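Local coordinates for protein DNA polymerase sliding clamp 3 (Sulfolobus tokodaii, PDB 3AIZ) that serves as a subunit of a ring-shaped sliding clamp around DNA, tethering the polymerase and other proteins during replication, at residues D32-R37 with I49-G54; T26-S31 with E64-V69; E127-A132 with S221-K226. All blocks are in the same frame, centred on the assembly; numbering follows the deposited sequence.

Interaction 1: D32-R37 with I49-G54; sequences DGLKIR and ILIPAG
L34 and I51 face each other as a hydrogen-bonded pair in an antiparallel beta hairpin made by strands 33-39 and 45-52 of the DNA-clamp fold. The local strand axes run at 169° and approach to 4.5 Å. Two reciprocal backbone bonds define the L34-I51 pair, with I51 N to L34 O at 2.8 Å, and two more join I36 to I49. The I51 side chain can be followed outward along L34. Its CB lies 4.1 Å from L34 CB and also rests against L34 O. CG1, anti to I51's own carbonyl carbon (chi1 -52°), stays 4.0 Å from the same oxygen, L34 O. At the tip, CD1 meets L34 CD2 at 4.1 Å, while I36 CD1 is more distant. L34, I36, I49 and I51 thus share one face; helix 8-18 meets I36, I49 and I51 there through F11, I14, F15 and L18, while L34 packs on L27 and F29. On the reverse face, K35 and L50 run side by side, and K35 CG meets L50 CD1 at 3.7 Å. G33 and P52 form a non-hydrogen-bonded pair, their CA atoms 4.1 Å apart. Beyond it, where the strand gives way to a 3-10 turn, A53 N donates to D32 O at 3.1 Å.

Interaction 2: T26-S31 with E64-V69; sequences TLDFTS and EEKVGV
F29 O accepts a hydrogen bond from E65 N at 2.9 Å, and E64 CA adds a CA-H...O contact to the same oxygen. F29 N returns a bond to E65 O, so F29 and E65 form a hydrogen-bonded antiparallel pair. Two residues along, past the non-hydrogen-bonded pair D28 and K66, V67 N donates to L27 O at 2.9 Å, whereas the reverse bond from L27 N to V67 O is weak. V67 carries the apolar contact. Its CG1 sits between its own backbone N and carbonyl carbon (chi1 44°), a setting that brings this methyl 4.0 Å from F29 CE1, at the edge of the ring, and 4.1 Å from L27 CB. L27 and F29 continue this apolar face onto L34. E65, on the same face, sends its carboxylate to T91 OG1 and M1 N. On the face of T26, D28 and K66, the E64 carboxylate reaches back from the loop to lie near that of D28, nearly coplanar with it, as like charges and not a bond. K66 lays its CG beside D28 OD1; its NZ remains 4.9 Å from D28 OD2, where its charge may partly offset the acidic pair. Strand 65-70 is the outermost strand at this end, within the chain, of the long antiparallel sheet typical of the PCNA sliding-clamp fold.

Interaction 3: E127-A132 with S221-K226; sequences EFPFKA and SQIPLK
This is a surface packing contact of the PCNA C-terminal domain, made mainly by F128 and I223 without any hydrogen bond between the two segments. Strands 130-135 and 223-231 are not neighbours in the antiparallel sheet: strand 214-220 lies between them, and the closest CA atoms, those of F128 and I223, are about 8.0 Å apart. Side chains must therefore span the gap. F128 does so from the loop preceding its strand, with chi1 of -61° placing CG anti to the carbonyl carbon, and its ring also packs on A218 of the intervening strand. I223 CD1 approaches the ring obliquely, 3.6 Å from F128 CD2. The same methyl touches P129 CD at 3.7 Å and rests against E127 O, so that three successive residues close around one branch tip. At the far end of the ring, K226 crosses F128 at about a right angle, its CB lying 3.6 Å from F128 CZ. Its extended chain then carries NZ away toward D238, with which it makes a long, weak ion pair. P224 packs against N123 and L126 of the connector between the two domains, while its carbonyl oxygen lies in the plane of the F128 ring, at the edge, 3.3 Å from CE2.

All three contacts involve segments that reach one long antiparallel sheet running through both clamp domains. Interactions 1 and 2, in the N-terminal domain, have centres about 10 Å apart and share the sheet directly: strand 24-29 is the neighbour of strand 33-39, K35 N probably bonds to D28 O, and I36 CD1 packs on L27 CD2. Along the chain, interaction 1 is nested within the loop closed by interaction 2. Interaction 3 follows in series in the C-terminal domain, its centre about 24 Å from that of interaction 1 and 30 Å from that of interaction 2. Strand 235-241 bridges the halves, pairing with strands 45-52 and 223-231, so that the sheet is continuous from one domain to the other.

Interaction 1: D32-R37 with I49-G54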
loop_
_atom_site.group_PDB
_atom_site.type_symbol
_atom_site.label_atom_id
_atom_site.label_comp_id
_atom_site.label_asym_id
_atom_site.label_seq_id
_atom_site.Cartn_x
_atom_site.Cartn_y
_atom_site.Cartn_z
ATOM N N ASP C 32 -4.162 -50.851 11.544
ATOM C CA ASP C 32 -3.281 -49.966 12.299
ATOM C C ASP C 32 -3.658 -48.496 12.124
ATOM O O ASP C 32 -3.578 -47.709 13.068
ATOM C CB ASP C 32 -1.821 -50.188 11.896
ATOM C CG ASP C 32 -1.317 -51.570 12.266
ATOM O OD1 ASP C 32 -2.017 -52.279 13.020
ATOM O OD2 ASP C 32 -0.217 -51.947 11.805
ATOM N N GLY C 33 -4.066 -48.131 10.913
ATOM C CA GLY C 33 -4.454 -46.762 10.626
ATOM C C GLY C 33 -4.451 -46.452 9.142
ATOM O O GLY C 33 -4.276 -47.343 8.312
ATOM N N LEU C 34 -4.645 -45.180 8.811
ATOM C CA LEU C 34 -4.678 -44.745 7.420
ATOM C C LEU C 34 -3.277 -44.549 6.858
ATOM O O LEU C 34 -2.548 -43.651 7.278
ATOM C CB LEU C 34 -5.476 -43.447 7.285
ATOM C CG LEU C 34 -5.478 -42.794 5.902
ATOM C CD1 LEU C 34 -5.964 -43.769 4.840
ATOM C CD2 LEU C 34 -6.329 -41.532 5.906
ATOM N N LYS C 35 -2.903 -45.395 5.904
ATOM C CA LYS C 35 -1.615 -45.270 5.234
ATOM C C LYS C 35 -1.787 -44.629 3.865
ATOM O O LYS C 35 -2.621 -45.056 3.068
ATOM C CB LYS C 35 -0.935 -46.634 5.100
ATOM C CG LYS C 35 -0.578 -47.277 6.430
ATOM C CD LYS C 35 0.094 -48.625 6.233
ATOM C CE LYS C 35 0.431 -49.272 7.566
ATOM N NZ LYS C 35 1.154 -50.561 7.389
ATOM N N ILE C 36 -1.003 -43.592 3.603
ATOM C CA ILE C 36 -1.031 -42.914 2.317
ATOM C C ILE C 36 0.378 -42.863 1.758
ATOM O O ILE C 36 1.318 -42.490 2.456
ATOM C CB ILE C 36 -1.579 -41.482 2.438
ATOM C CG1 ILE C 36 -2.969 -41.493 3.074
ATOM C CG2 ILE C 36 -1.617 -40.812 1.074
ATOM C CD1 ILE C 36 -3.508 -40.117 3.370
ATOM N N ARG C 37 0.523 -43.244 0.496
ATOM C CA ARG C 37 1.838 -43.348 -0.113
ATOM C C ARG C 37 1.784 -42.966 -1.584
ATOM O O ARG C 37 0.983 -43.509 -2.343
ATOM C CB ARG C 37 2.371 -44.771 0.048
ATOM C CG ARG C 37 3.693 -45.030 -0.637
ATOM C CD ARG C 37 4.228 -46.401 -0.266
ATOM N NE ARG C 37 4.444 -46.527 1.174
ATOM C CZ ARG C 37 4.989 -47.590 1.754
ATOM N NH1 ARG C 37 5.375 -48.623 1.018
ATOM N NH2 ARG C 37 5.149 -47.621 3.071
ATOM N N ILE C 49 3.035 -41.504 4.338
ATOM C CA ILE C 49 2.238 -40.968 5.435
ATOM C C ILE C 49 1.551 -42.067 6.237
ATOM O O ILE C 49 1.041 -43.037 5.676
ATOM C CB ILE C 49 1.170 -39.985 4.921
ATOM C CG1 ILE C 49 1.828 -38.833 4.160
ATOM C CG2 ILE C 49 0.332 -39.457 6.076
ATOM C CD1 ILE C 49 0.842 -37.868 3.535
ATOM N N LEU C 50 1.550 -41.909 7.557
ATOM C CA LEU C 50 0.841 -42.827 8.438
ATOM C C LEU C 50 -0.009 -42.057 9.439
ATOM O O LEU C 50 0.512 -41.312 10.269
ATOM C CB LEU C 50 1.818 -43.736 9.182
ATOM C CG LEU C 50 1.185 -44.621 10.260
ATOM C CD1 LEU C 50 0.122 -45.531 9.660
ATOM C CD2 LEU C 50 2.246 -45.437 10.983
ATOM N N ILE C 51 -1.320 -42.237 9.348
ATOM C CA ILE C 51 -2.250 -41.603 10.270
ATOM C C ILE C 51 -2.928 -42.674 11.114
ATOM O O ILE C 51 -3.947 -43.234 10.713
ATOM C CB ILE C 51 -3.311 -40.783 9.518
ATOM C CG1 ILE C 51 -2.638 -39.825 8.531
ATOM C CG2 ILE C 51 -4.186 -40.022 10.496
ATOM C CD1 ILE C 51 -3.609 -39.011 7.710
ATOM N N PRO C 52 -2.349 -42.967 12.287
ATOM C CA PRO C 52 -2.804 -44.036 13.183
ATOM C C PRO C 52 -4.271 -43.892 13.571
ATOM O O PRO C 52 -4.830 -42.798 13.493
ATOM C CB PRO C 52 -1.915 -43.857 14.418
ATOM C CG PRO C 52 -0.698 -43.170 13.909
ATOM C CD PRO C 52 -1.180 -42.255 12.827
ATOM N N ALA C 53 -4.881 -44.997 13.989
ATOM C CA ALA C 53 -6.281 -44.999 14.393
ATOM C C ALA C 53 -6.547 -43.980 15.497
ATOM O O ALA C 53 -7.592 -43.331 15.517
ATOM C CB ALA C 53 -6.696 -46.390 14.841
ATOM N N GLY C 54 -5.593 -43.843 16.412
ATOM C CA GLY C 54 -5.734 -42.942 17.542
ATOM C C GLY C 54 -5.882 -41.487 17.141
ATOM O O GLY C 54 -6.425 -40.682 17.896
#

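Interaction 2: T26-S31 with E64-V69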
loop_
_atom_site.group_PDB
_atom_site.type_symbol
_atom_site.label_atom_id
_atom_site.label_comp_id
_atom_site.label_asym_id
_atom_site.label_seq_id
_atom_site.Cartn_x
_atom_site.Cartn_y
_atom_site.Cartn_z
ATOM N N THR C 26 -3.962 -42.828 -3.010
ATOM C CA THR C 26 -4.625 -44.064 -2.634
ATOM C C THR C 26 -4.766 -44.155 -1.122
ATOM O O THR C 26 -3.826 -44.536 -0.425
ATOM C CB THR C 26 -3.846 -45.289 -3.138
ATOM O OG1 THR C 26 -3.715 -45.221 -4.563
ATOM C CG2 THR C 26 -4.568 -46.572 -2.759
ATOM N N LEU C 27 -5.942 -43.794 -0.619
ATOM C CA LEU C 27 -6.233 -43.928 0.801
ATOM C C LEU C 27 -6.282 -45.405 1.171
ATOM O O LEU C 27 -7.200 -46.123 0.777
ATOM C CB LEU C 27 -7.559 -43.253 1.143
ATOM C CG LEU C 27 -7.652 -41.760 0.821
ATOM C CD1 LEU C 27 -9.066 -41.251 1.044
ATOM C CD2 LEU C 27 -6.655 -40.970 1.651
ATOM N N ASP C 28 -5.284 -45.854 1.924
ATOM C CA ASP C 28 -5.181 -47.256 2.307
ATOM C C ASP C 28 -5.515 -47.445 3.782
ATOM O O ASP C 28 -4.648 -47.316 4.646
ATOM C CB ASP C 28 -3.775 -47.782 2.010
ATOM C CG ASP C 28 -3.608 -49.245 2.372
ATOM O OD1 ASP C 28 -4.614 -49.895 2.723
ATOM O OD2 ASP C 28 -2.464 -49.744 2.304
ATOM N N PHE C 29 -6.777 -47.752 4.064
ATOM C CA PHE C 29 -7.229 -47.953 5.436
ATOM C C PHE C 29 -6.896 -49.355 5.938
ATOM O O PHE C 29 -7.377 -50.350 5.397
ATOM C CB PHE C 29 -8.733 -47.696 5.549
ATOM C CG PHE C 29 -9.131 -46.285 5.224
ATOM C CD1 PHE C 29 -9.442 -45.922 3.926
ATOM C CD2 PHE C 29 -9.189 -45.323 6.217
ATOM C CE1 PHE C 29 -9.807 -44.624 3.623
ATOM C CE2 PHE C 29 -9.552 -44.023 5.922
ATOM C CZ PHE C 29 -9.860 -43.673 4.623
ATOM N N THR C 30 -6.069 -49.426 6.975
ATOM C CA THR C 30 -5.688 -50.702 7.566
ATOM C C THR C 30 -6.065 -50.744 9.042
ATOM O O THR C 30 -6.503 -49.743 9.610
ATOM C CB THR C 30 -4.178 -50.964 7.426
ATOM O OG1 THR C 30 -3.447 -49.999 8.194
ATOM C CG2 THR C 30 -3.754 -50.877 5.967
ATOM N N SER C 31 -5.891 -51.908 9.661
ATOM C CA SER C 31 -6.206 -52.075 11.074
ATOM C C SER C 31 -5.406 -51.105 11.940
ATOM O O SER C 31 -5.907 -50.597 12.942
ATOM C CB SER C 31 -5.943 -53.517 11.514
ATOM O OG SER C 31 -4.588 -53.877 11.301
ATOM N N GLU C 64 -8.487 -54.466 5.640
ATOM C CA GLU C 64 -7.816 -53.467 4.816
ATOM C C GLU C 64 -8.661 -53.091 3.605
ATOM O O GLU C 64 -9.244 -53.955 2.950
ATOM C CB GLU C 64 -6.439 -53.965 4.365
ATOM C CG GLU C 64 -5.665 -52.957 3.526
ATOM C CD GLU C 64 -4.217 -53.359 3.312
ATOM O OE1 GLU C 64 -3.844 -54.486 3.701
ATOM O OE2 GLU C 64 -3.449 -52.544 2.755
ATOM N N GLU C 65 -8.727 -51.797 3.314
ATOM C CA GLU C 65 -9.504 -51.314 2.182
ATOM C C GLU C 65 -8.810 -50.151 1.481
ATOM O O GLU C 65 -8.679 -49.063 2.041
ATOM C CB GLU C 65 -10.906 -50.903 2.634
ATOM C CG GLU C 65 -11.830 -50.510 1.496
ATOM C CD GLU C 65 -13.242 -50.234 1.967
ATOM O OE1 GLU C 65 -13.502 -50.380 3.181
ATOM O OE2 GLU C 65 -14.091 -49.874 1.125
ATOM N N LYS C 66 -8.361 -50.394 0.254
ATOM C CA LYS C 66 -7.723 -49.360 -0.548
ATOM C C LYS C 66 -8.753 -48.669 -1.428
ATOM O O LYS C 66 -9.545 -49.323 -2.104
ATOM C CB LYS C 66 -6.623 -49.955 -1.429
ATOM C CG LYS C 66 -5.450 -50.554 -0.674
ATOM C CD LYS C 66 -4.405 -51.088 -1.642
ATOM C CE LYS C 66 -3.248 -51.749 -0.913
ATOM N NZ LYS C 66 -2.227 -52.275 -1.864
ATOM N N VAL C 67 -8.739 -47.342 -1.415
ATOM C CA VAL C 67 -9.623 -46.565 -2.272
ATOM C C VAL C 67 -8.903 -45.342 -2.826
ATOM O O VAL C 67 -8.594 -44.405 -2.092
ATOM C CB VAL C 67 -10.909 -46.137 -1.533
ATOM C CG1 VAL C 67 -10.583 -45.635 -0.136
ATOM C CG2 VAL C 67 -11.656 -45.081 -2.334
ATOM N N GLY C 68 -8.626 -45.363 -4.124
ATOM C CA GLY C 68 -7.979 -44.242 -4.777
ATOM C C GLY C 68 -8.987 -43.180 -5.166
ATOM O O GLY C 68 -10.160 -43.480 -5.381
ATOM N N VAL C 69 -8.531 -41.937 -5.258
ATOM C CA VAL C 69 -9.409 -40.833 -5.618
ATOM C C VAL C 69 -8.616 -39.644 -6.149
ATOM O O VAL C 69 -7.541 -39.330 -5.639
ATOM C CB VAL C 69 -10.264 -40.381 -4.416
ATOM C CG1 VAL C 69 -9.372 -39.927 -3.267
ATOM C CG2 VAL C 69 -11.221 -39.274 -4.826
#

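Interaction 3: E127-A132 with S221-K226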
loop_
_atom_site.group_PDB
_atom_site.type_symbol
_atom_site.label_atom_id
_atom_site.label_comp_id
_atom_site.label_asym_id
_atom_site.label_seq_id
_atom_site.Cartn_x
_atom_site.Cartn_y
_atom_site.Cartn_z
ATOM N N GLU C 127 20.802 -44.591 6.128
ATOM C CA GLU C 127 21.490 -44.122 7.325
ATOM C C GLU C 127 21.817 -42.642 7.186
ATOM O O GLU C 127 22.627 -42.257 6.343
ATOM C CB GLU C 127 22.776 -44.920 7.556
ATOM C CG GLU C 127 22.561 -46.414 7.735
ATOM C CD GLU C 127 21.782 -46.746 8.993
ATOM O OE1 GLU C 127 21.729 -45.893 9.905
ATOM O OE2 GLU C 127 21.225 -47.861 9.069
ATOM N N PHE C 128 21.183 -41.817 8.015
ATOM C CA PHE C 128 21.370 -40.372 7.952
ATOM C C PHE C 128 22.468 -39.901 8.898
ATOM O O PHE C 128 22.381 -40.105 10.108
ATOM C CB PHE C 128 20.061 -39.647 8.272
ATOM C CG PHE C 128 18.948 -39.955 7.315
ATOM C CD1 PHE C 128 17.981 -40.891 7.634
ATOM C CD2 PHE C 128 18.870 -39.308 6.093
ATOM C CE1 PHE C 128 16.959 -41.177 6.753
ATOM C CE2 PHE C 128 17.849 -39.591 5.208
ATOM C CZ PHE C 128 16.893 -40.526 5.537
ATOM N N PRO C 129 23.507 -39.260 8.342
ATOM C CA PRO C 129 24.639 -38.737 9.115
ATOM C C PRO C 129 24.190 -37.676 10.112
ATOM O O PRO C 129 24.725 -37.606 11.219
ATOM C CB PRO C 129 25.525 -38.090 8.045
ATOM C CG PRO C 129 25.118 -38.725 6.763
ATOM C CD PRO C 129 23.655 -39.002 6.901
ATOM N N PHE C 130 23.220 -36.860 9.715
ATOM C CA PHE C 130 22.745 -35.763 10.550
ATOM C C PHE C 130 21.226 -35.788 10.691
ATOM O O PHE C 130 20.514 -36.208 9.779
ATOM C CB PHE C 130 23.203 -34.421 9.972
ATOM C CG PHE C 130 22.633 -33.229 10.681
ATOM C CD1 PHE C 130 21.505 -32.590 10.193
ATOM C CD2 PHE C 130 23.222 -32.749 11.838
ATOM C CE1 PHE C 130 20.977 -31.493 10.843
ATOM C CE2 PHE C 130 22.700 -31.652 12.493
ATOM C CZ PHE C 130 21.576 -31.023 11.996
ATOM N N LYS C 131 20.734 -35.333 11.838
ATOM C CA LYS C 131 19.300 -35.317 12.098
ATOM C C LYS C 131 18.935 -34.217 13.090
ATOM O O LYS C 131 19.501 -34.136 14.179
ATOM C CB LYS C 131 18.841 -36.681 12.618
ATOM C CG LYS C 131 17.334 -36.851 12.700
ATOM C CD LYS C 131 16.974 -38.271 13.106
ATOM C CE LYS C 131 17.621 -39.287 12.174
ATOM N NZ LYS C 131 17.253 -40.688 12.521
ATOM N N ALA C 132 17.986 -33.369 12.707
ATOM C CA ALA C 132 17.579 -32.247 13.544
ATOM C C ALA C 132 16.066 -32.174 13.699
ATOM O O ALA C 132 15.320 -32.534 12.790
ATOM C CB ALA C 132 18.115 -30.941 12.975
ATOM N N SER C 221 25.178 -36.516 2.331
ATOM C CA SER C 221 25.703 -36.468 0.972
ATOM C C SER C 221 25.193 -37.634 0.131
ATOM O O SER C 221 25.255 -38.790 0.551
ATOM C CB SER C 221 27.233 -36.465 0.987
ATOM O OG SER C 221 27.754 -36.495 -0.332
ATOM N N GLN C 222 24.677 -37.315 -1.052
ATOM C CA GLN C 222 24.254 -38.327 -2.019
ATOM C C GLN C 222 23.085 -39.194 -1.553
ATOM O O GLN C 222 22.750 -40.186 -2.201
ATOM C CB GLN C 222 25.435 -39.213 -2.421
ATOM C CG GLN C 222 26.505 -38.493 -3.222
ATOM C CD GLN C 222 27.705 -39.370 -3.506
ATOM O OE1 GLN C 222 27.968 -40.333 -2.784
ATOM N NE2 GLN C 222 28.445 -39.040 -4.559
ATOM N N ILE C 223 22.470 -38.828 -0.433
ATOM C CA ILE C 223 21.281 -39.534 0.039
ATOM C C ILE C 223 20.103 -38.573 0.158
ATOM O O ILE C 223 20.294 -37.371 0.337
ATOM C CB ILE C 223 21.519 -40.254 1.385
ATOM C CG1 ILE C 223 21.608 -39.247 2.533
ATOM C CG2 ILE C 223 22.764 -41.125 1.314
ATOM C CD1 ILE C 223 21.694 -39.896 3.897
ATOM N N PRO C 224 18.875 -39.103 0.050
ATOM C CA PRO C 224 17.663 -38.276 0.052
ATOM C C PRO C 224 17.500 -37.466 1.332
ATOM O O PRO C 224 17.975 -37.872 2.393
ATOM C CB PRO C 224 16.534 -39.308 -0.050
ATOM C CG PRO C 224 17.169 -40.518 -0.642
ATOM C CD PRO C 224 18.566 -40.535 -0.107
ATOM N N LEU C 225 16.833 -36.323 1.220
ATOM C CA LEU C 225 16.450 -35.534 2.381
ATOM C C LEU C 225 15.139 -36.074 2.930
ATOM O O LEU C 225 14.155 -36.180 2.200
ATOM C CB LEU C 225 16.274 -34.065 1.991
ATOM C CG LEU C 225 15.440 -33.191 2.935
ATOM C CD1 LEU C 225 16.087 -33.092 4.309
ATOM C CD2 LEU C 225 15.225 -31.807 2.342
ATOM N N LYS C 226 15.122 -36.424 4.212
ATOM C CA LYS C 226 13.894 -36.908 4.826
ATOM C C LYS C 226 13.269 -35.871 5.748
ATOM O O LYS C 226 13.748 -35.646 6.859
ATOM C CB LYS C 226 14.123 -38.209 5.596
ATOM C CG LYS C 226 12.835 -38.804 6.146
ATOM C CD LYS C 226 13.088 -39.983 7.069
ATOM C CE LYS C 226 11.776 -40.514 7.627
ATOM N NZ LYS C 226 11.983 -41.521 8.699
#